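Side-chain contacts in probable tRNA pseudouridine synthase D (Methanosarcina mazei, PDB 1Z2Z), which probably isomerises uridine 13 of transfer RNAs to pseudouridine: residues T61-L64 with T65-S69; M415-K418 with G419-A422; E208-E211 with E212-N215; D99-A102 with S103-E106; G23-L26 with R27-I30. All blocks are in the same frame, centred on the assembly; numbering follows the deposited sequence.

Contact 1: residues T61-L64 with T65-S69; sequences THHL and TRTLS
Leu64 and Leu68 lie side by side, one turn apart, in the opening turns of helix 61-72, an alpha helix packed against the mixed sheet of the pseudouridine synthase fold. CD2 of Leu64 rests 3.5 Å from CG of Leu68; both side chains are buried and point the same way. A second apolar touch joins the threonine methyls, CG2 of Thr61 crossing CG2 of Thr65 at 4.0 Å. On the outer side the His63 ring approaches two partners obliquely: its CE1 lies 3.7 Å from Thr67 OG1, and its NE2 is 4.2 Å from Arg66 NH1. Ring and guanidinium planes are turned 53° apart, so these groups do not stack. The carbonyl of His63 is gripped twice by one residue. Thr67 N reaches His63 O at 2.9 Å, and Thr67 OG1 bonds to the same His63 O from the opposite face, 36° out of the carbonyl plane. Further out, the Trp59 ring meets that of His63, Leu64 also touches Leu54 of strand 49-57, and Thr61 and Thr65 rest on Val81 and Ile79 of strand 79-81. The side chain of Thr61 comes within about 8 Å of that of Asp86, the predicted nucleophile. Thr65 OG1 swings back over the preceding turn because chi1 is 59°, placing it between the backbone N and the carbonyl carbon. There it lies 2.8 Å from His62 O, with Thr61 O as the rival acceptor for its proton, and it also pairs with Gln76 NE2.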
loop_
_atom_site.group_PDB
_atom_site.type_symbol
_atom_site.label_atom_id
_atom_site.label_comp_id
_atom_site.label_asym_id
_atom_site.label_seq_id
_atom_site.Cartn_x
_atom_site.Cartn_y
_atom_site.Cartn_z
ATOM N N THR A 61 -2.986 9.410 -15.222
ATOM C CA THR A 61 -4.267 10.047 -14.915
ATOM C C THR A 61 -4.215 11.566 -14.809
ATOM O O THR A 61 -5.057 12.266 -15.377
ATOM C CB THR A 61 -4.854 9.491 -13.612
ATOM O OG1 THR A 61 -4.938 8.062 -13.699
ATOM C CG2 THR A 61 -6.246 10.053 -13.382
ATOM N N HIS A 62 -3.240 12.099 -14.087
ATOM C CA HIS A 62 -3.202 13.534 -13.988
ATOM C C HIS A 62 -3.066 14.120 -15.375
ATOM O O HIS A 62 -3.796 15.053 -15.735
ATOM C CB HIS A 62 -2.074 14.006 -13.086
ATOM C CG HIS A 62 -2.465 14.103 -11.639
ATOM N ND1 HIS A 62 -3.502 13.367 -11.094
ATOM C CD2 HIS A 62 -1.930 14.808 -10.612
ATOM C CE1 HIS A 62 -3.583 13.613 -9.798
ATOM N NE2 HIS A 62 -2.639 14.482 -9.482
ATOM N N HIS A 63 -2.162 13.556 -16.174
ATOM C CA HIS A 63 -1.955 14.049 -17.527
ATOM C C HIS A 63 -3.224 13.978 -18.397
ATOM O O HIS A 63 -3.541 14.940 -19.096
ATOM C CB HIS A 63 -0.800 13.299 -18.199
ATOM C CG HIS A 63 -0.392 13.897 -19.506
ATOM N ND1 HIS A 63 -0.954 13.516 -20.705
ATOM C CD2 HIS A 63 0.449 14.919 -19.794
ATOM C CE1 HIS A 63 -0.479 14.277 -21.675
ATOM N NE2 HIS A 63 0.374 15.138 -21.148
ATOM N N LEU A 64 -3.958 12.867 -18.321
ATOM C CA LEU A 64 -5.183 12.683 -19.095
ATOM C C LEU A 64 -6.255 13.706 -18.737
ATOM O O LEU A 64 -6.835 14.363 -19.604
ATOM C CB LEU A 64 -5.747 11.289 -18.850
ATOM C CG LEU A 64 -6.676 10.696 -19.914
ATOM C CD1 LEU A 64 -7.483 9.564 -19.283
ATOM C CD2 LEU A 64 -7.612 11.747 -20.477
ATOM N N THR A 65 -6.540 13.811 -17.448
ATOM C CA THR A 65 -7.544 14.738 -16.959
ATOM C C THR A 65 -7.124 16.152 -17.324
ATOM O O THR A 65 -7.958 16.994 -17.642
ATOM C CB THR A 65 -7.704 14.605 -15.419
ATOM O OG1 THR A 65 -6.452 14.881 -14.781
ATOM C CG2 THR A 65 -8.121 13.190 -15.057
ATOM N N ARG A 66 -5.830 16.424 -17.288
ATOM C CA ARG A 66 -5.382 17.762 -17.639
ATOM C C ARG A 66 -5.603 17.986 -19.150
ATOM O O ARG A 66 -5.789 19.118 -19.595
ATOM C CB ARG A 66 -3.913 17.940 -17.272
ATOM C CG ARG A 66 -3.445 19.372 -17.349
ATOM C CD ARG A 66 -2.419 19.532 -18.430
ATOM N NE ARG A 66 -1.085 19.818 -17.925
ATOM C CZ ARG A 66 0.017 19.606 -18.635
ATOM N NH1 ARG A 66 -0.082 19.108 -19.856
ATOM N NH2 ARG A 66 1.214 19.899 -18.142
ATOM N N THR A 67 -5.589 16.895 -19.924
ATOM C CA THR A 67 -5.817 16.957 -21.358
ATOM C C THR A 67 -7.310 17.131 -21.615
ATOM O O THR A 67 -7.718 17.995 -22.386
ATOM C CB THR A 67 -5.309 15.669 -22.075
ATOM O OG1 THR A 67 -3.884 15.679 -22.110
ATOM C CG2 THR A 67 -5.823 15.581 -23.501
ATOM N N LEU A 68 -8.140 16.324 -20.973
ATOM C CA LEU A 68 -9.569 16.482 -21.183
ATOM C C LEU A 68 -10.029 17.834 -20.685
ATOM O O LEU A 68 -10.897 18.447 -21.298
ATOM C CB LEU A 68 -10.360 15.407 -20.452
ATOM C CG LEU A 68 -10.212 13.994 -20.980
ATOM C CD1 LEU A 68 -11.099 13.103 -20.139
ATOM C CD2 LEU A 68 -10.628 13.923 -22.463
ATOM N N SER A 69 -9.460 18.314 -19.581
ATOM C CA SER A 69 -9.904 19.609 -19.089
ATOM C C SER A 69 -9.592 20.721 -20.093
ATOM O O SER A 69 -10.317 21.705 -20.157
ATOM C CB SER A 69 -9.299 19.939 -17.722
ATOM O OG SER A 69 -8.062 20.601 -17.840
#

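Contact 2: residues M415-K418 with G419-A422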
loop_
_atom_site.group_PDB
_atom_site.type_symbol
_atom_site.label_atom_id
_atom_site.label_comp_id
_atom_site.label_asym_id
_atom_site.label_seq_id
_atom_site.Cartn_x
_atom_site.Cartn_y
_atom_site.Cartn_z
HETATM N N MSE A 415 -8.404 -10.514 -7.862
HETATM C CA MSE A 415 -9.068 -9.254 -7.567
HETATM C C MSE A 415 -8.922 -8.852 -6.125
HETATM O O MSE A 415 -8.912 -9.694 -5.234
HETATM C CB MSE A 415 -10.531 -9.303 -7.932
HETATM C CG MSE A 415 -11.330 -10.236 -7.127
HETATM SE SE MSE A 415 -13.106 -9.613 -7.323
HETATM C CE MSE A 415 -13.087 -8.490 -5.707
ATOM N N LEU A 416 -8.795 -7.552 -5.911
ATOM C CA LEU A 416 -8.616 -6.993 -4.586
ATOM C C LEU A 416 -9.637 -5.870 -4.306
ATOM O O LEU A 416 -10.183 -5.283 -5.229
ATOM C CB LEU A 416 -7.180 -6.477 -4.475
ATOM C CG LEU A 416 -6.103 -7.416 -3.916
ATOM C CD1 LEU A 416 -6.381 -8.851 -4.267
ATOM C CD2 LEU A 416 -4.756 -6.972 -4.435
ATOM N N PRO A 417 -9.934 -5.588 -3.023
ATOM C CA PRO A 417 -10.889 -4.534 -2.644
ATOM C C PRO A 417 -10.187 -3.194 -2.496
ATOM O O PRO A 417 -9.016 -3.157 -2.132
ATOM C CB PRO A 417 -11.407 -5.029 -1.309
ATOM C CG PRO A 417 -10.142 -5.582 -0.698
ATOM C CD PRO A 417 -9.623 -6.431 -1.851
ATOM N N LYS A 418 -10.897 -2.095 -2.741
ATOM C CA LYS A 418 -10.270 -0.776 -2.631
ATOM C C LYS A 418 -9.468 -0.624 -1.349
ATOM O O LYS A 418 -9.983 -0.846 -0.257
ATOM C CB LYS A 418 -11.304 0.352 -2.697
ATOM C CG LYS A 418 -12.453 0.225 -1.728
ATOM C CD LYS A 418 -13.086 1.579 -1.459
ATOM C CE LYS A 418 -14.454 1.441 -0.805
ATOM N NZ LYS A 418 -14.936 2.776 -0.335
ATOM N N GLY A 419 -8.205 -0.237 -1.500
ATOM C CA GLY A 419 -7.347 -0.054 -0.355
ATOM C C GLY A 419 -6.239 -1.077 -0.338
ATOM O O GLY A 419 -5.254 -0.895 0.370
ATOM N N SER A 420 -6.387 -2.160 -1.095
ATOM C CA SER A 420 -5.347 -3.185 -1.149
ATOM C C SER A 420 -4.509 -3.048 -2.422
ATOM O O SER A 420 -4.974 -2.489 -3.412
ATOM C CB SER A 420 -5.963 -4.585 -1.054
ATOM O OG SER A 420 -6.941 -4.793 -2.054
ATOM N N TYR A 421 -3.279 -3.566 -2.381
ATOM C CA TYR A 421 -2.328 -3.484 -3.496
ATOM C C TYR A 421 -1.919 -4.834 -4.093
ATOM O O TYR A 421 -1.782 -5.820 -3.376
ATOM C CB TYR A 421 -1.081 -2.749 -3.020
ATOM C CG TYR A 421 -1.351 -1.325 -2.602
ATOM C CD1 TYR A 421 -1.459 -0.306 -3.556
ATOM C CD2 TYR A 421 -1.476 -0.987 -1.250
ATOM C CE1 TYR A 421 -1.674 1.016 -3.177
ATOM C CE2 TYR A 421 -1.694 0.330 -0.859
ATOM C CZ TYR A 421 -1.786 1.333 -1.829
ATOM O OH TYR A 421 -1.932 2.652 -1.439
ATOM N N ALA A 422 -1.708 -4.857 -5.408
ATOM C CA ALA A 422 -1.322 -6.072 -6.125
ATOM C C ALA A 422 0.066 -6.580 -5.750
ATOM O O ALA A 422 0.320 -7.783 -5.791
ATOM C CB ALA A 422 -1.380 -5.835 -7.625
#
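Gly419 takes the chain on from Lys418 with a positive phi of 113°, a backbone shape suited to a residue without CB. The exposed Lys418 side chain before it runs out extended, and its NZ bonds to Gly128 O. Ser420 comes next and doubles back on Pro417. Ser420 N donates to Pro417 O at 3.0 Å, which closes a type II beta turn from Pro417 to Ser420 where strand 408-417 ends. Ser420 OG reaches the same Pro417 O at 2.6 Å, lying in the carbonyl plane on a lone pair, so one oxygen accepts from both backbone and side chain of a single residue. A chi1 of 56° tucks this hydroxyl inward, with Leu416 CB and Pro417 CD alongside it. Backbone bonds pair Leu416, in the strand, with Asn133 and Lys418, just past its end, with Trp131 of the antiparallel strand 130-142. Tyr421 sends its CB away from the turn, its ring making a cation-pi contact with Arg174, while Tyr421 O lies 3.4 Å from Leu416 CD2. Ala422 leads toward helix 423-430: its N is 3.8 Å from Leu416 CD2, its methyl touches Phe135, and its side chain is about 7 Å from that of Asp86, the predicted nucleophile.

Contact 3: residues E208-E211 with E212-N215; sequences EEPE and ETKN
The side chains of Glu211 and Glu212 run alongside each other, but their carboxylate planes are turned 64° apart. They meet at Glu211 OE1 and Glu212 OE1, 3.5 Å apart, a pairing of like charges on an exposed surface that solvent would probably soften. Lys214 may help a little, but its NZ stays 5.8 Å from Glu211 OE2, well short of a salt bridge. The ring of Pro210 is approached by Thr213, whose OG1 lies 3.2 Å from Pro210 CG and whose CG2 methyl is 3.6 Å from that same ring carbon. A chi1 of 68° turns Thr213 OG1 back toward Pro210, where it also makes a weak bond to Pro210 O. The firm bond to Pro210 O comes from Lys214 N at 2.7 Å, with an N-H...O angle of 157°. The Lys214 chain turns about its CG-CD bond, which carries CE to within 3.6 Å of Glu209 O. Glu209 crosses Thr213 at about a right angle, with Glu209 CB 3.6 Å from Thr213 OG1. Its carboxylate is held elsewhere, OE1 by a salt bridge to Arg217 NE and OE2 by Phe206 N. The bond from Lys214 N to Pro210 O is a helix-type i to i+4 link at the N-terminal end of helix 213-223, where acidic side chains are probably favourable to the helix dipole; it lies at the surface, away from the predicted active site.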
loop_
_atom_site.group_PDB
_atom_site.type_symbol
_atom_site.label_atom_id
_atom_site.label_comp_id
_atom_site.label_asym_id
_atom_site.label_seq_id
_atom_site.Cartn_x
_atom_site.Cartn_y
_atom_site.Cartn_z
ATOM N N GLU A 208 17.169 5.742 -4.986
ATOM C CA GLU A 208 16.074 5.846 -5.943
ATOM C C GLU A 208 16.030 7.242 -6.557
ATOM O O GLU A 208 15.637 7.419 -7.707
ATOM C CB GLU A 208 14.744 5.583 -5.242
ATOM C CG GLU A 208 13.575 5.478 -6.191
ATOM C CD GLU A 208 13.384 4.065 -6.670
ATOM O OE1 GLU A 208 14.408 3.400 -6.945
ATOM O OE2 GLU A 208 12.216 3.619 -6.771
ATOM N N GLU A 209 16.431 8.232 -5.769
ATOM C CA GLU A 209 16.414 9.619 -6.204
ATOM C C GLU A 209 17.564 9.918 -7.151
ATOM O O GLU A 209 18.560 9.197 -7.177
ATOM C CB GLU A 209 16.520 10.542 -4.989
ATOM C CG GLU A 209 15.537 10.240 -3.872
ATOM C CD GLU A 209 15.777 11.112 -2.662
ATOM O OE1 GLU A 209 15.644 12.348 -2.790
ATOM O OE2 GLU A 209 16.107 10.565 -1.589
ATOM N N PRO A 210 17.437 10.992 -7.951
ATOM C CA PRO A 210 18.493 11.373 -8.893
ATOM C C PRO A 210 19.733 11.804 -8.122
ATOM O O PRO A 210 19.622 12.463 -7.093
ATOM C CB PRO A 210 17.859 12.524 -9.669
ATOM C CG PRO A 210 16.945 13.132 -8.667
ATOM C CD PRO A 210 16.294 11.917 -8.061
ATOM N N GLU A 211 20.908 11.439 -8.627
ATOM C CA GLU A 211 22.159 11.773 -7.962
ATOM C C GLU A 211 22.294 13.265 -7.696
ATOM O O GLU A 211 23.214 13.696 -6.999
ATOM C CB GLU A 211 23.355 11.281 -8.786
ATOM C CG GLU A 211 23.568 12.016 -10.104
ATOM C CD GLU A 211 24.872 12.811 -10.134
ATOM O OE1 GLU A 211 25.158 13.449 -11.171
ATOM O OE2 GLU A 211 25.608 12.799 -9.119
ATOM N N GLU A 212 21.374 14.052 -8.245
ATOM C CA GLU A 212 21.413 15.497 -8.053
ATOM C C GLU A 212 20.747 15.862 -6.730
ATOM O O GLU A 212 21.387 16.425 -5.840
ATOM C CB GLU A 212 20.721 16.199 -9.226
ATOM C CG GLU A 212 21.571 17.307 -9.854
ATOM C CD GLU A 212 22.916 16.811 -10.390
ATOM O OE1 GLU A 212 22.937 16.147 -11.454
ATOM O OE2 GLU A 212 23.952 17.083 -9.737
ATOM N N THR A 213 19.464 15.539 -6.605
ATOM C CA THR A 213 18.734 15.809 -5.373
ATOM C C THR A 213 19.345 14.896 -4.310
ATOM O O THR A 213 19.427 15.251 -3.136
ATOM C CB THR A 213 17.235 15.484 -5.523
ATOM O OG1 THR A 213 17.063 14.069 -5.655
ATOM C CG2 THR A 213 16.668 16.171 -6.757
ATOM N N LYS A 214 19.781 13.718 -4.738
ATOM C CA LYS A 214 20.407 12.765 -3.834
ATOM C C LYS A 214 21.611 13.440 -3.181
ATOM O O LYS A 214 21.960 13.129 -2.047
ATOM C CB LYS A 214 20.873 11.524 -4.607
ATOM C CG LYS A 214 21.492 10.423 -3.746
ATOM C CD LYS A 214 22.470 9.559 -4.545
ATOM C CE LYS A 214 21.824 8.908 -5.763
ATOM N NZ LYS A 214 22.863 8.338 -6.677
ATOM N N ASN A 215 22.244 14.364 -3.900
ATOM C CA ASN A 215 23.408 15.068 -3.365
ATOM C C ASN A 215 23.031 16.347 -2.623
ATOM O O ASN A 215 23.867 16.964 -1.962
ATOM C CB ASN A 215 24.414 15.380 -4.485
ATOM C CG ASN A 215 25.402 14.242 -4.718
ATOM O OD1 ASN A 215 25.012 13.133 -5.083
ATOM N ND2 ASN A 215 26.686 14.515 -4.496
#

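Contact 4: residues D99-A102 with S103-E106; sequences DTDA and SEIE
Thr100 meets Glu104 and Ile105 where the loop after strand 90-98 runs into helix 102-105, a single, weakly bonded turn lying on the sheet. The packed side is apolar. Thr100 CG2, anti to its backbone N, comes within 4.2 Å of Ile105 CG2, and both residues are buried. Ile105 presses on Leu50 and Val52 of strand 49-57 and on Val117 of strand 113-121, while Thr100 and Glu104 both touch Leu72 of helix 61-72. The hydroxyl of Thr100 bonds to Phe98 O, and its carbonyl takes a bond from Arg120 NH2, fixing the loop before the turn. The outer side is looser and acidic. Asp99, Asp101, Ser103 and Glu106 are exposed, and Ser103 OG comes no nearer to Asp101 CB than 4.0 Å. Asp101 OD2 stands 4.4 Å from Glu104 OE2, so the two negative charges would probably repel mildly. Between the two sides runs the extended Glu104 chain, its OE2 3.6 Å from the methyl CG2 of Thr100. Glu104 N donates to Asp101 O at 3.3 Å, and the carboxylate returns the grip: Asp101 N points at Glu104 OE2 almost straight (169°) over 3.2 Å, coming from above the carboxylate plane.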
loop_
_atom_site.group_PDB
_atom_site.type_symbol
_atom_site.label_atom_id
_atom_site.label_comp_id
_atom_site.label_asym_id
_atom_site.label_seq_id
_atom_site.Cartn_x
_atom_site.Cartn_y
_atom_site.Cartn_z
ATOM N N ASP A 99 -21.068 18.721 -16.407
ATOM C CA ASP A 99 -21.673 19.480 -17.481
ATOM C C ASP A 99 -21.136 19.150 -18.869
ATOM O O ASP A 99 -20.611 20.015 -19.580
ATOM C CB ASP A 99 -21.477 20.961 -17.175
ATOM C CG ASP A 99 -22.151 21.853 -18.178
ATOM O OD1 ASP A 99 -23.012 21.335 -18.929
ATOM O OD2 ASP A 99 -21.814 23.068 -18.193
ATOM N N THR A 100 -21.262 17.889 -19.251
ATOM C CA THR A 100 -20.813 17.460 -20.559
ATOM C C THR A 100 -21.819 16.464 -21.085
ATOM O O THR A 100 -22.298 15.598 -20.344
ATOM C CB THR A 100 -19.438 16.780 -20.509
ATOM O OG1 THR A 100 -18.464 17.696 -19.991
ATOM C CG2 THR A 100 -19.021 16.335 -21.916
ATOM N N ASP A 101 -22.145 16.597 -22.368
ATOM C CA ASP A 101 -23.103 15.694 -23.001
ATOM C C ASP A 101 -22.398 14.511 -23.632
ATOM O O ASP A 101 -21.210 14.574 -23.912
ATOM C CB ASP A 101 -23.922 16.419 -24.070
ATOM C CG ASP A 101 -24.813 17.471 -23.487
ATOM O OD1 ASP A 101 -25.470 17.185 -22.457
ATOM O OD2 ASP A 101 -24.867 18.590 -24.055
ATOM N N ALA A 102 -23.155 13.444 -23.849
ATOM C CA ALA A 102 -22.654 12.211 -24.438
ATOM C C ALA A 102 -22.002 12.422 -25.804
ATOM O O ALA A 102 -20.903 11.926 -26.074
ATOM C CB ALA A 102 -23.795 11.213 -24.558
ATOM N N SER A 103 -22.690 13.173 -26.658
ATOM C CA SER A 103 -22.229 13.460 -28.018
ATOM C C SER A 103 -20.860 14.145 -28.105
ATOM O O SER A 103 -20.115 13.949 -29.078
ATOM C CB SER A 103 -23.278 14.310 -28.736
ATOM O OG SER A 103 -23.705 15.387 -27.914
ATOM N N GLU A 104 -20.527 14.936 -27.089
ATOM C CA GLU A 104 -19.252 15.637 -27.061
ATOM C C GLU A 104 -18.085 14.699 -26.892
ATOM O O GLU A 104 -16.997 14.940 -27.424
ATOM C CB GLU A 104 -19.167 16.601 -25.892
ATOM C CG GLU A 104 -20.168 17.706 -25.808
ATOM C CD GLU A 104 -19.719 18.704 -24.778
ATOM O OE1 GLU A 104 -18.590 19.218 -24.903
ATOM O OE2 GLU A 104 -20.475 18.960 -23.833
ATOM N N ILE A 105 -18.288 13.658 -26.095
ATOM C CA ILE A 105 -17.204 12.721 -25.844
ATOM C C ILE A 105 -17.109 11.660 -26.925
ATOM O O ILE A 105 -16.169 10.871 -26.955
ATOM C CB ILE A 105 -17.333 12.054 -24.439
ATOM C CG1 ILE A 105 -18.765 11.595 -24.206
ATOM C CG2 ILE A 105 -16.865 13.020 -23.362
ATOM C CD1 ILE A 105 -19.050 11.152 -22.781
ATOM N N GLU A 106 -18.071 11.664 -27.833
ATOM C CA GLU A 106 -18.070 10.698 -28.911
ATOM C C GLU A 106 -17.193 11.217 -30.056
ATOM O O GLU A 106 -16.879 10.479 -30.982
ATOM C CB GLU A 106 -19.503 10.473 -29.388
ATOM C CG GLU A 106 -19.998 9.040 -29.210
ATOM C CD GLU A 106 -19.215 8.041 -30.068
ATOM O OE1 GLU A 106 -19.693 6.886 -30.227
ATOM O OE2 GLU A 106 -18.122 8.411 -30.580
#

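Contact 5: residues G23-L26 with R27-I30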
loop_
_atom_site.group_PDB
_atom_site.type_symbol
_atom_site.label_atom_id
_atom_site.label_comp_id
_atom_site.label_asym_id
_atom_site.label_seq_id
_atom_site.Cartn_x
_atom_site.Cartn_y
_atom_site.Cartn_z
ATOM N N GLY A 23 10.589 -15.508 -9.755
ATOM C CA GLY A 23 11.461 -14.548 -10.410
ATOM C C GLY A 23 10.802 -13.921 -11.623
ATOM O O GLY A 23 9.574 -13.859 -11.700
ATOM N N GLY A 24 11.605 -13.455 -12.572
ATOM C CA GLY A 24 11.053 -12.841 -13.768
ATOM C C GLY A 24 10.899 -11.334 -13.651
ATOM O O GLY A 24 11.399 -10.719 -12.704
ATOM N N GLN A 25 10.191 -10.736 -14.604
ATOM C CA GLN A 25 9.992 -9.291 -14.617
ATOM C C GLN A 25 8.564 -8.908 -14.977
ATOM O O GLN A 25 7.808 -9.729 -15.505
ATOM C CB GLN A 25 10.955 -8.667 -15.613
ATOM C CG GLN A 25 10.820 -9.278 -16.984
ATOM C CD GLN A 25 11.889 -8.807 -17.934
ATOM O OE1 GLN A 25 11.730 -8.906 -19.151
ATOM N NE2 GLN A 25 12.994 -8.299 -17.389
ATOM N N LEU A 26 8.202 -7.660 -14.697
ATOM C CA LEU A 26 6.848 -7.186 -14.979
ATOM C C LEU A 26 6.801 -5.892 -15.795
ATOM O O LEU A 26 7.808 -5.201 -15.946
ATOM C CB LEU A 26 6.086 -6.967 -13.672
ATOM C CG LEU A 26 6.021 -8.049 -12.594
ATOM C CD1 LEU A 26 5.069 -7.542 -11.506
ATOM C CD2 LEU A 26 5.530 -9.387 -13.156
ATOM N N ARG A 27 5.623 -5.567 -16.317
ATOM C CA ARG A 27 5.467 -4.354 -17.099
ATOM C C ARG A 27 6.395 -4.356 -18.308
ATOM O O ARG A 27 6.873 -3.300 -18.735
ATOM C CB ARG A 27 5.781 -3.112 -16.250
ATOM C CG ARG A 27 4.608 -2.482 -15.503
ATOM C CD ARG A 27 4.531 -2.982 -14.077
ATOM N NE ARG A 27 4.016 -1.983 -13.131
ATOM C CZ ARG A 27 2.752 -1.562 -13.068
ATOM N NH1 ARG A 27 1.837 -2.033 -13.896
ATOM N NH2 ARG A 27 2.388 -0.680 -12.156
ATOM N N GLN A 28 6.675 -5.532 -18.854
ATOM C CA GLN A 28 7.555 -5.574 -20.011
ATOM C C GLN A 28 6.782 -5.005 -21.194
ATOM O O GLN A 28 7.347 -4.349 -22.070
ATOM C CB GLN A 28 8.009 -7.000 -20.322
ATOM C CG GLN A 28 9.436 -7.023 -20.872
ATOM C CD GLN A 28 9.756 -8.276 -21.650
ATOM O OE1 GLN A 28 9.640 -9.389 -21.139
ATOM N NE2 GLN A 28 10.168 -8.099 -22.899
ATOM N N GLU A 29 5.478 -5.252 -21.196
ATOM C CA GLU A 29 4.597 -4.760 -22.240
ATOM C C GLU A 29 3.324 -4.203 -21.629
ATOM O O GLU A 29 2.676 -4.868 -20.833
ATOM C CB GLU A 29 4.280 -5.886 -23.218
ATOM C CG GLU A 29 5.475 -6.207 -24.060
ATOM C CD GLU A 29 5.952 -4.979 -24.783
ATOM O OE1 GLU A 29 7.173 -4.885 -25.100
ATOM O OE2 GLU A 29 5.081 -4.101 -25.040
ATOM N N ILE A 30 2.973 -2.979 -22.009
ATOM C CA ILE A 30 1.785 -2.328 -21.479
ATOM C C ILE A 30 0.698 -3.360 -21.165
ATOM O O ILE A 30 0.243 -3.436 -20.036
ATOM C CB ILE A 30 1.250 -1.270 -22.469
ATOM C CG1 ILE A 30 2.417 -0.452 -23.042
ATOM C CG2 ILE A 30 0.291 -0.335 -21.768
ATOM C CD1 ILE A 30 3.204 0.352 -22.020
#
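Gln25 and Gln28 bring the ends of their side chains together across a bend in the chain, crossing obliquely with amide planes 69° apart. CD of Gln25 lies 4.0 Å from OE1 of Gln28. A chi1 of 55° directs the extended Gln25 chain toward its partner, and the Gln28 chain is likewise extended beyond CG, so the two amides meet at the far ends of their side chains. On the polar side Gln28 OE1 also accepts a hydrogen bond from Asn404 ND2, which holds that amide from beyond the bend. Residues 23-30 belong to the loop between helix 5-8 and strand 33-39, which borders the predicted active site. Charge dominates there: Arg27 NH2 forms a salt bridge with OD1 of Asp86, the predicted nucleophile, and the arginine also makes a cation-pi contact with Phe33. A basic residue paired with the catalytic aspartate is a recurring feature of pseudouridine synthases, so Arg27 probably helps to position Asp86. Its chain bends at both CG-CD and the bond before it. Apolar contacts lie on the Leu26 side: this side chain meets Leu426 and Met430 of helix 423-430 and Val139 of strand 130-142. The bend itself rests on the backbone of Arg27, which takes left-handed helical angles, with phi 59° and psi 32°, between the extended Leu26 and Gln28.

Overall arrangement
Contacts 1, 2 and 4 are partly buried, whereas 3 and 5 lie at the surface. Contacts 1 and 4 are neighbours, with centres about 16 Å apart: helix 61-72 holds the first, and its Leu72 touches the second. Contact 1 is a regular helix with one carbonyl, that of His63, accepting two bonds; contact 4 is a single weak turn steadied by a carboxylate. Contacts 2 and 5 both touch strand 130-142, their nearest atoms about 7 Å apart; the first, a beta turn, leads into helix 423-430, and the second, an irregular loop whose arginine meets Asp86, packs on it. Contact 3, about 44 Å from contact 4 between centres, starts a helix with clustered acids, far from that chemistry.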